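Local coordinates for protein putative reductase (Peptoclostridium difficile, PDB 5J6C) that binds flavin mononucleotide and probably reduces nitro compounds, perhaps including the antibiotic metronidazole, as a nitroreductase-family enzyme, at residues A120-A123 and A124-Q128; A154-Y157 and I158-E161; K163-S166 and K167-V170; Y186-S189 and D190-Y193. One frame throughout, in Å; residues are numbered along the deposited sequence.

Interaction 1 of 4, residues A120-A123 and A124-Q128; sequences ASIA and ASYIQ
Ala120, Ser121, Ile122 and Ala123 each accept, at the backbone oxygen, the amide N-H of the residue four places on, from Ala124 to Ile127, in the regular i to i+4 pattern of an alpha helix. This is the middle of helix 116-133 of the nitroreductase fold, buried here against the sheet strands and meeting the second subunit. One carbonyl does double duty. Ile122 O takes the amide of Tyr126 N at 3.0 Å and also the hydroxyl Ser125 OG at 2.8 Å. Ser125 can turn back on its own helix because OG sits between the backbone N and the carbonyl carbon (chi1 85°). The two donors thus grip the oxygen with a main-chain and a side-chain bond. The same hydroxyl is also hydrogen-bonded to Ser125 OG of the second subunit, which places the contact at the dimer interface. Ile122, part of the flavin pocket, touches a bound flavin mononucleotide, and it packs with Tyr126 against Ala62 and Pro63. The small side chains of Ala120 and Ala124 face the sheet, both touching Ile106. Ile122 and Tyr126 run side by side, pointing the same way, with the methyl CG2 of Ile122 over one face of the tyrosine ring, 4.0 Å from Tyr126 CE1.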
loop_
_atom_site.group_PDB
_atom_site.type_symbol
_atom_site.label_atom_id
_atom_site.label_comp_id
_atom_site.label_asym_id
_atom_site.label_seq_id
_atom_site.Cartn_x
_atom_site.Cartn_y
_atom_site.Cartn_z
ATOM N N ALA A 120 2.783 -3.682 -5.727
ATOM C CA ALA A 120 4.032 -3.697 -4.980
ATOM C C ALA A 120 3.916 -2.871 -3.714
ATOM O O ALA A 120 4.468 -3.242 -2.674
ATOM C CB ALA A 120 5.172 -3.174 -5.851
ATOM N N SER A 121 3.193 -1.746 -3.788
ATOM C CA SER A 121 3.081 -0.862 -2.639
ATOM C C SER A 121 2.307 -1.532 -1.512
ATOM O O SER A 121 2.645 -1.360 -0.334
ATOM C CB SER A 121 2.399 0.443 -3.044
ATOM O OG SER A 121 3.104 1.088 -4.072
ATOM N N ILE A 122 1.272 -2.298 -1.859
ATOM C CA ILE A 122 0.481 -2.987 -0.848
ATOM C C ILE A 122 1.305 -4.069 -0.176
ATOM O O ILE A 122 1.269 -4.224 1.051
ATOM C CB ILE A 122 -0.792 -3.571 -1.471
ATOM C CG1 ILE A 122 -1.708 -2.449 -1.954
ATOM C CG2 ILE A 122 -1.484 -4.501 -0.474
ATOM C CD1 ILE A 122 -2.637 -2.891 -3.042
ATOM N N ALA A 123 2.041 -4.852 -0.967
ATOM C CA ALA A 123 2.874 -5.895 -0.382
ATOM C C ALA A 123 3.921 -5.300 0.556
ATOM O O ALA A 123 4.154 -5.820 1.655
ATOM C CB ALA A 123 3.523 -6.722 -1.490
ATOM N N ALA A 124 4.545 -4.192 0.149
ATOM C CA ALA A 124 5.534 -3.547 1.003
ATOM C C ALA A 124 4.913 -3.052 2.299
ATOM O O ALA A 124 5.563 -3.087 3.352
ATOM C CB ALA A 124 6.192 -2.387 0.250
ATOM N N SER A 125 3.665 -2.578 2.248
ATOM C CA SER A 125 3.018 -2.133 3.473
ATOM C C SER A 125 2.723 -3.314 4.381
ATOM O O SER A 125 2.900 -3.217 5.598
ATOM C CB SER A 125 1.748 -1.346 3.154
ATOM O OG SER A 125 0.639 -2.210 2.959
ATOM N N TYR A 126 2.308 -4.448 3.806
ATOM C CA TYR A 126 2.106 -5.646 4.618
ATOM C C TYR A 126 3.415 -6.078 5.271
ATOM O O TYR A 126 3.429 -6.496 6.434
ATOM C CB TYR A 126 1.511 -6.784 3.773
ATOM C CG TYR A 126 -0.004 -6.726 3.547
ATOM C CD1 TYR A 126 -0.700 -5.514 3.594
ATOM C CD2 TYR A 126 -0.738 -7.886 3.301
ATOM C CE1 TYR A 126 -2.082 -5.452 3.384
ATOM C CE2 TYR A 126 -2.136 -7.833 3.100
ATOM C CZ TYR A 126 -2.794 -6.610 3.146
ATOM O OH TYR A 126 -4.162 -6.543 2.951
ATOM N N ILE A 127 4.532 -5.940 4.552
ATOM C CA ILE A 127 5.838 -6.290 5.113
ATOM C C ILE A 127 6.144 -5.408 6.320
ATOM O O ILE A 127 6.480 -5.899 7.408
ATOM C CB ILE A 127 6.927 -6.195 4.019
ATOM C CG1 ILE A 127 6.865 -7.435 3.117
ATOM C CG2 ILE A 127 8.331 -6.011 4.617
ATOM C CD1 ILE A 127 7.620 -7.312 1.781
ATOM N N GLN A 128 5.976 -4.094 6.160
ATOM C CA GLN A 128 6.268 -3.167 7.249
ATOM C C GLN A 128 5.359 -3.393 8.453
ATOM O O GLN A 128 5.812 -3.286 9.597
ATOM C CB GLN A 128 6.158 -1.734 6.746
ATOM C CG GLN A 128 7.238 -1.390 5.720
ATOM C CD GLN A 128 7.430 0.109 5.573
ATOM O OE1 GLN A 128 6.744 0.763 4.779
ATOM N NE2 GLN A 128 8.346 0.672 6.371
#

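Interaction 2 of 4, residues A154-Y157 and I158-E161; sequences ADKY and IREE
Asp155 and Arg159, one helical turn apart in helix 154-162, form an i to i+4 salt bridge beside the backbone bond from Arg159 N to Asp155 O. The arginine can be followed outward. Its CB and CG pass the carbonyl oxygen of Asp155, CG at 3.4 Å from Asp155 O, and CD passes Asp155 OD1. A bend at chi3 (-86°) then turns the guanidinium back along the helix. NE reaches Asp155 OD2 at 3.0 Å and makes a weak bond to OD1, while NH2 meets the same OD2, also at 3.0 Å. The carboxylate carbon lies in the guanidinium plane, at its edge, yet both nitrogens come to OD2 from one face of the carboxylate, the two planes being 39° apart. Lys156, bent at chi2, sends NZ to the anti lone pair of Glu160 OE2 at 2.9 Å, a second i to i+4 pair on the exposed side. Asp155 OD1 has a further partner in Val170 N, tying the helix to strand 168-177. Lys156 NZ and Arg159 NH1 stand 4.4 Å apart, and the two acidic-basic pairs, each spanning one turn, probably offset the nearness of these positive groups.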
loop_
_atom_site.group_PDB
_atom_site.type_symbol
_atom_site.label_atom_id
_atom_site.label_comp_id
_atom_site.label_asym_id
_atom_site.label_seq_id
_atom_site.Cartn_x
_atom_site.Cartn_y
_atom_site.Cartn_z
ATOM N N ALA A 154 17.702 4.494 -10.342
ATOM C CA ALA A 154 17.961 3.593 -9.215
ATOM C C ALA A 154 17.483 2.178 -9.528
ATOM O O ALA A 154 18.145 1.193 -9.168
ATOM C CB ALA A 154 17.303 4.122 -7.935
ATOM N N ASP A 155 16.334 2.065 -10.201
ATOM C CA ASP A 155 15.844 0.774 -10.676
ATOM C C ASP A 155 16.932 -0.001 -11.419
ATOM O O ASP A 155 17.237 -1.147 -11.079
ATOM C CB ASP A 155 14.631 0.996 -11.584
ATOM C CG ASP A 155 14.264 -0.240 -12.376
ATOM O OD1 ASP A 155 13.893 -1.239 -11.745
ATOM O OD2 ASP A 155 14.330 -0.209 -13.629
ATOM N N LYS A 156 17.539 0.628 -12.425
ATOM C CA LYS A 156 18.543 -0.050 -13.244
ATOM C C LYS A 156 19.756 -0.451 -12.415
ATOM O O LYS A 156 20.289 -1.556 -12.568
ATOM C CB LYS A 156 18.946 0.856 -14.412
ATOM C CG LYS A 156 20.142 0.363 -15.223
ATOM C CD LYS A 156 19.783 -0.911 -15.962
ATOM C CE LYS A 156 20.861 -1.332 -16.943
ATOM N NZ LYS A 156 20.458 -2.570 -17.681
ATOM N N TYR A 157 20.205 0.431 -11.521
ATOM C CA TYR A 157 21.326 0.091 -10.648
ATOM C C TYR A 157 21.037 -1.168 -9.827
ATOM O O TYR A 157 21.872 -2.081 -9.751
ATOM C CB TYR A 157 21.641 1.275 -9.741
ATOM C CG TYR A 157 22.734 0.995 -8.752
ATOM C CD1 TYR A 157 24.069 1.112 -9.111
ATOM C CD2 TYR A 157 22.433 0.603 -7.451
ATOM C CE1 TYR A 157 25.080 0.851 -8.198
ATOM C CE2 TYR A 157 23.439 0.337 -6.528
ATOM C CZ TYR A 157 24.761 0.465 -6.906
ATOM O OH TYR A 157 25.759 0.193 -5.989
ATOM N N ILE A 158 19.843 -1.249 -9.231
ATOM C CA ILE A 158 19.519 -2.389 -8.376
ATOM C C ILE A 158 19.379 -3.665 -9.202
ATOM O O ILE A 158 19.863 -4.731 -8.800
ATOM C CB ILE A 158 18.255 -2.089 -7.542
ATOM C CG1 ILE A 158 18.565 -0.958 -6.557
ATOM C CG2 ILE A 158 17.805 -3.332 -6.777
ATOM C CD1 ILE A 158 17.345 -0.323 -5.927
ATOM N N ARG A 159 18.735 -3.584 -10.370
ATOM C CA ARG A 159 18.600 -4.778 -11.199
ATOM C C ARG A 159 19.963 -5.337 -11.592
ATOM O O ARG A 159 20.140 -6.558 -11.655
ATOM C CB ARG A 159 17.769 -4.483 -12.445
ATOM C CG ARG A 159 16.290 -4.260 -12.185
ATOM C CD ARG A 159 15.486 -4.271 -13.483
ATOM N NE ARG A 159 15.431 -2.965 -14.146
ATOM C CZ ARG A 159 15.922 -2.710 -15.361
ATOM N NH1 ARG A 159 16.498 -3.681 -16.062
ATOM N NH2 ARG A 159 15.832 -1.483 -15.885
ATOM N N GLU A 160 20.937 -4.463 -11.875
ATOM C CA GLU A 160 22.289 -4.944 -12.151
ATOM C C GLU A 160 22.899 -5.584 -10.911
ATOM O O GLU A 160 23.589 -6.606 -11.000
ATOM C CB GLU A 160 23.170 -3.797 -12.639
ATOM C CG GLU A 160 22.762 -3.236 -13.986
ATOM C CD GLU A 160 23.128 -4.161 -15.146
ATOM O OE1 GLU A 160 23.976 -5.070 -14.946
ATOM O OE2 GLU A 160 22.572 -3.969 -16.258
ATOM N N GLU A 161 22.652 -4.989 -9.745
ATOM C CA GLU A 161 23.257 -5.490 -8.520
ATOM C C GLU A 161 22.681 -6.847 -8.141
ATOM O O GLU A 161 23.406 -7.721 -7.656
ATOM C CB GLU A 161 23.051 -4.474 -7.401
ATOM C CG GLU A 161 23.645 -4.900 -6.075
ATOM C CD GLU A 161 25.144 -5.116 -6.175
ATOM O OE1 GLU A 161 25.813 -4.320 -6.878
ATOM O OE2 GLU A 161 25.632 -6.093 -5.567
#

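Interaction 3 of 4, residues K163-S166 and K167-V170; sequences KVPS and KYSV
A type I beta turn from Pro165 to Tyr168 carries the chain out of the loop after helix 154-162 and into strand 168-177, with Val164 and Pro165 packing on the tyrosine that begins the strand. The turn is closed by Tyr168 N, which donates to Pro165 O at 3.2 Å; the N-H arrives from above the carbonyl plane, 42° out of it. That same oxygen also lies at the edge of the tyrosine ring, in its plane, so the ring lies beside the turn that its own backbone amide closes. CG of Tyr168 stands anti to the carbonyl carbon (chi1 -62°), which sets the ring alongside the pyrrolidine of Pro165. The two side chains point the same way, and Pro165 CD comes to 3.7 Å from Tyr168 CD2. Val164 meets the tyrosine nearly at a right angle, its CG1 methyl 3.5 Å from Tyr168 CB. On one face of the ring, displaced toward the rim, lies CG of the neighbouring Lys167. Phe201 of the second subunit packs on Val164 and Pro165 and meets the Tyr168 ring with the planes at about 50°, and Val164 also reaches Ile107 of the adjacent strand 102-109 and Ile74 of strand 71-76 beyond it. Such a tight turn between a helix and the start of a strand is a helix-to-strand connection of the alpha+beta nitroreductase fold, here placed beside the chain terminus of the partner subunit.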
loop_
_atom_site.group_PDB
_atom_site.type_symbol
_atom_site.label_atom_id
_atom_site.label_comp_id
_atom_site.label_asym_id
_atom_site.label_seq_id
_atom_site.Cartn_x
_atom_site.Cartn_y
_atom_site.Cartn_z
ATOM N N LYS A 163 20.894 -8.877 -10.356
ATOM C CA LYS A 163 20.760 -9.725 -11.543
ATOM C C LYS A 163 19.292 -9.941 -11.918
ATOM O O LYS A 163 18.887 -11.029 -12.318
ATOM C CB LYS A 163 21.499 -11.052 -11.344
ATOM C CG LYS A 163 22.984 -10.863 -11.113
ATOM C CD LYS A 163 23.667 -10.522 -12.432
ATOM C CE LYS A 163 25.187 -10.418 -12.307
ATOM N NZ LYS A 163 25.947 -11.325 -13.239
ATOM N N VAL A 164 18.506 -8.876 -11.828
ATOM C CA VAL A 164 17.064 -8.927 -12.091
ATOM C C VAL A 164 16.811 -8.758 -13.577
ATOM O O VAL A 164 17.302 -7.785 -14.175
ATOM C CB VAL A 164 16.356 -7.836 -11.295
ATOM C CG1 VAL A 164 14.864 -7.865 -11.584
ATOM C CG2 VAL A 164 16.646 -8.002 -9.814
ATOM N N PRO A 165 16.030 -9.632 -14.220
ATOM C CA PRO A 165 15.725 -9.453 -15.643
ATOM C C PRO A 165 14.958 -8.159 -15.885
ATOM O O PRO A 165 14.310 -7.605 -14.993
ATOM C CB PRO A 165 14.870 -10.678 -15.989
ATOM C CG PRO A 165 15.169 -11.666 -14.910
ATOM C CD PRO A 165 15.432 -10.867 -13.679
ATOM N N SER A 166 15.019 -7.696 -17.133
ATOM C CA SER A 166 14.525 -6.371 -17.488
ATOM C C SER A 166 13.009 -6.266 -17.481
ATOM O O SER A 166 12.489 -5.148 -17.417
ATOM C CB SER A 166 15.038 -5.982 -18.869
ATOM O OG SER A 166 14.752 -7.028 -19.776
ATOM N N LYS A 167 12.278 -7.375 -17.585
ATOM C CA LYS A 167 10.825 -7.238 -17.531
ATOM C C LYS A 167 10.339 -6.784 -16.160
ATOM O O LYS A 167 9.186 -6.363 -16.039
ATOM C CB LYS A 167 10.139 -8.551 -17.922
ATOM C CG LYS A 167 10.365 -9.720 -16.974
ATOM C CD LYS A 167 9.493 -10.911 -17.391
ATOM C CE LYS A 167 9.627 -12.065 -16.422
ATOM N NZ LYS A 167 8.445 -12.965 -16.507
ATOM N N TYR A 168 11.195 -6.849 -15.141
ATOM C CA TYR A 168 10.868 -6.431 -13.790
ATOM C C TYR A 168 11.269 -4.985 -13.558
ATOM O O TYR A 168 12.261 -4.495 -14.107
ATOM C CB TYR A 168 11.574 -7.315 -12.762
ATOM C CG TYR A 168 11.163 -8.759 -12.832
ATOM C CD1 TYR A 168 9.956 -9.180 -12.290
ATOM C CD2 TYR A 168 11.973 -9.704 -13.453
ATOM C CE1 TYR A 168 9.572 -10.492 -12.356
ATOM C CE2 TYR A 168 11.595 -11.025 -13.521
ATOM C CZ TYR A 168 10.392 -11.411 -12.968
ATOM O OH TYR A 168 10.001 -12.717 -13.025
ATOM N N SER A 169 10.496 -4.312 -12.711
ATOM C CA SER A 169 10.824 -2.991 -12.206
ATOM C C SER A 169 10.939 -3.046 -10.683
ATOM O O SER A 169 10.218 -3.800 -10.025
ATOM C CB SER A 169 9.754 -1.978 -12.627
ATOM O OG SER A 169 10.119 -0.677 -12.219
ATOM N N VAL A 170 11.834 -2.231 -10.120
ATOM C CA VAL A 170 12.065 -2.197 -8.677
ATOM C C VAL A 170 11.228 -1.084 -8.074
ATOM O O VAL A 170 11.339 0.077 -8.477
ATOM C CB VAL A 170 13.551 -2.009 -8.332
ATOM C CG1 VAL A 170 13.741 -2.091 -6.813
ATOM C CG2 VAL A 170 14.399 -3.054 -9.031
#

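Interaction 4 of 4, residues Y186-S189 and D190-Y193; sequences YNDS and DLDY. With FMN (flavin mononucleotide), chain C.
Asp190 reaches back to the main chain of Asn187 while its own amide is held by the same residue, so that the two form a reciprocal pair. The carboxylate oxygen OD2 of Asp190 accepts from Asn187 N in a hydrogen bond modelled at 2.5 Å, so short that its exact length is doubtful, and Asp190 N gives its hydrogen to Asn187 O at 3.0 Å from well above the carbonyl plane. A chi1 of -65° lays the Asp190 carboxylate on the side of its own backbone N, within reach of the Asn187 amide. The next amide, Leu191 N, donates to Asp188 O at 3.2 Å, again from above the plane. Within the first half, Asn187 ND2 supplies a hydrogen to Ser189 OG at 2.9 Å. Asp188 OD1 is satisfied by salt bridges to Lys34 and to Lys57 of the second subunit. Tyr186 holds its ring edge toward Asp190 OD2, with ring and carboxylate planes 80° apart. The flavin phosphate lies near the hydroxyl end of that ring, though the modelled closeness is doubtful, and Arg37 makes a cation-pi contact with the Tyr186 ring. Arg36, Arg37, Ser38 and Arg40 belong to the same flavin pocket, so this loop with its successive i to i+3 bonds borders the phosphate-binding site of the nitroreductase flavin pocket.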
loop_
_atom_site.group_PDB
_atom_site.type_symbol
_atom_site.label_atom_id
_atom_site.label_comp_id
_atom_site.label_asym_id
_atom_site.label_seq_id
_atom_site.Cartn_x
_atom_site.Cartn_y
_atom_site.Cartn_z
ATOM N N TYR A 186 2.682 8.472 17.417
ATOM C CA TYR A 186 1.754 9.465 16.901
ATOM C C TYR A 186 0.640 9.759 17.908
ATOM O O TYR A 186 0.263 8.917 18.725
ATOM C CB TYR A 186 1.150 8.996 15.575
ATOM C CG TYR A 186 2.074 9.174 14.370
ATOM C CD1 TYR A 186 2.398 10.446 13.896
ATOM C CD2 TYR A 186 2.610 8.073 13.710
ATOM C CE1 TYR A 186 3.240 10.611 12.800
ATOM C CE2 TYR A 186 3.448 8.223 12.627
ATOM C CZ TYR A 186 3.764 9.496 12.176
ATOM O OH TYR A 186 4.597 9.646 11.091
ATOM N N ASN A 187 0.112 10.969 17.812
ATOM C CA ASN A 187 -0.921 11.531 18.664
ATOM C C ASN A 187 -2.235 11.618 17.903
ATOM O O ASN A 187 -2.236 11.762 16.679
ATOM C CB ASN A 187 -0.529 12.953 19.081
ATOM C CG ASN A 187 -0.642 13.166 20.530
ATOM O OD1 ASN A 187 -0.166 12.351 21.312
ATOM N ND2 ASN A 187 -1.305 14.254 20.923
ATOM N N ASP A 188 -3.359 11.599 18.636
ATOM C CA ASP A 188 -4.623 12.014 18.032
ATOM C C ASP A 188 -4.471 13.376 17.374
ATOM O O ASP A 188 -5.020 13.621 16.294
ATOM C CB ASP A 188 -5.742 12.072 19.078
ATOM C CG ASP A 188 -6.413 10.730 19.301
ATOM O OD1 ASP A 188 -6.173 9.802 18.515
ATOM O OD2 ASP A 188 -7.193 10.603 20.266
ATOM N N SER A 189 -3.715 14.270 18.011
ATOM C CA SER A 189 -3.544 15.623 17.503
ATOM C C SER A 189 -2.693 15.660 16.243
ATOM O O SER A 189 -2.745 16.647 15.506
ATOM C CB SER A 189 -2.916 16.508 18.575
ATOM O OG SER A 189 -1.560 16.151 18.759
ATOM N N ASP A 190 -1.916 14.611 15.974
ATOM C CA ASP A 190 -1.149 14.558 14.737
ATOM C C ASP A 190 -2.021 14.317 13.511
ATOM O O ASP A 190 -1.553 14.542 12.388
ATOM C CB ASP A 190 -0.081 13.467 14.825
ATOM C CG ASP A 190 0.963 13.753 15.882
ATOM O OD1 ASP A 190 1.430 14.909 15.971
ATOM O OD2 ASP A 190 1.308 12.821 16.639
ATOM N N LEU A 191 -3.264 13.890 13.692
ATOM C CA LEU A 191 -4.106 13.467 12.581
ATOM C C LEU A 191 -4.644 14.651 11.783
ATOM O O LEU A 191 -5.120 15.637 12.350
ATOM C CB LEU A 191 -5.276 12.649 13.106
ATOM C CG LEU A 191 -4.903 11.370 13.857
ATOM C CD1 LEU A 191 -6.182 10.698 14.366
ATOM C CD2 LEU A 191 -4.086 10.441 12.973
ATOM N N ASP A 192 -4.621 14.515 10.455
ATOM C CA ASP A 192 -4.956 15.598 9.524
ATOM C C ASP A 192 -6.415 15.517 9.078
ATOM O O ASP A 192 -6.721 15.097 7.965
ATOM C CB ASP A 192 -4.044 15.533 8.307
ATOM C CG ASP A 192 -2.872 16.442 8.417
ATOM O OD1 ASP A 192 -2.331 16.557 9.534
ATOM O OD2 ASP A 192 -2.513 17.052 7.386
ATOM N N TYR A 193 -7.325 15.968 9.941
ATOM C CA TYR A 193 -8.742 15.901 9.594
ATOM C C TYR A 193 -9.122 16.829 8.444
ATOM O O TYR A 193 -10.140 16.585 7.792
ATOM C CB TYR A 193 -9.591 16.196 10.832
ATOM C CG TYR A 193 -9.509 15.098 11.861
ATOM C CD1 TYR A 193 -10.132 13.882 11.641
ATOM C CD2 TYR A 193 -8.788 15.266 13.043
ATOM C CE1 TYR A 193 -10.052 12.863 12.570
ATOM C CE2 TYR A 193 -8.700 14.250 13.980
ATOM C CZ TYR A 193 -9.338 13.052 13.736
ATOM O OH TYR A 193 -9.275 12.031 14.657
HETATM N N1 FMN C . 12.481 7.182 4.142
HETATM C C2 FMN C . 13.804 7.295 3.755
HETATM O O2 FMN C . 14.681 7.493 4.583
HETATM N N3 FMN C . 14.169 7.180 2.431
HETATM C C4 FMN C . 13.207 6.973 1.464
HETATM O O4 FMN C . 13.507 6.873 0.276
HETATM C C4A FMN C . 11.878 6.882 1.838
HETATM N N5 FMN C . 10.938 6.665 0.859
HETATM C C5A FMN C . 9.622 6.529 1.212
HETATM C C6 FMN C . 8.686 6.316 0.209
HETATM C C7 FMN C . 7.362 6.176 0.540
HETATM C C7M FMN C . 6.354 5.934 -0.539
HETATM C C8 FMN C . 6.972 6.259 1.857
HETATM C C8M FMN C . 5.532 6.096 2.198
HETATM C C9 FMN C . 7.894 6.475 2.864
HETATM C C9A FMN C . 9.237 6.617 2.537
HETATM N N10 FMN C . 10.186 6.841 3.524
HETATM C C10 FMN C . 11.515 6.975 3.179
HETATM C "C1'" FMN C . 9.772 6.936 4.965
HETATM C "C2'" FMN C . 9.147 8.302 5.283
HETATM O "O2'" FMN C . 10.153 9.279 5.482
HETATM C "C3'" FMN C . 8.242 8.187 6.514
HETATM O "O3'" FMN C . 7.338 7.127 6.316
HETATM C "C4'" FMN C . 7.450 9.471 6.776
HETATM O "O4'" FMN C . 8.358 10.524 7.026
HETATM C "C5'" FMN C . 6.506 9.292 7.967
HETATM O "O5'" FMN C . 7.289 9.064 9.119
HETATM P P FMN C . 7.138 7.691 9.942
HETATM O O1P FMN C . 7.159 6.527 8.974
HETATM O O2P FMN C . 8.275 7.536 10.928
HETATM O O3P FMN C . 5.805 7.743 10.646
#

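Interaction 1 is wholly buried in helix 116-133, while interaction 4 lies at the surface, about 23 Å away between centres; interactions 2 and 3 are partly buried. The helix of interaction 2 and the strand entered in interaction 3 are consecutive, and their contacts touch: Arg159 O lies 2.8 Å from Val164 N, a probable hydrogen bond. Chemistry follows place. Alanines and a carbonyl shared by two donors serve the core helix, charged i to i+4 pairs the helix of interaction 2, apolar contacts the turn of interaction 3, and carboxylate-to-amide bonds the outer loop. Interactions 1, 3 and 4 also meet the second subunit, and 1 and 4 each contribute a residue to a flavin pocket.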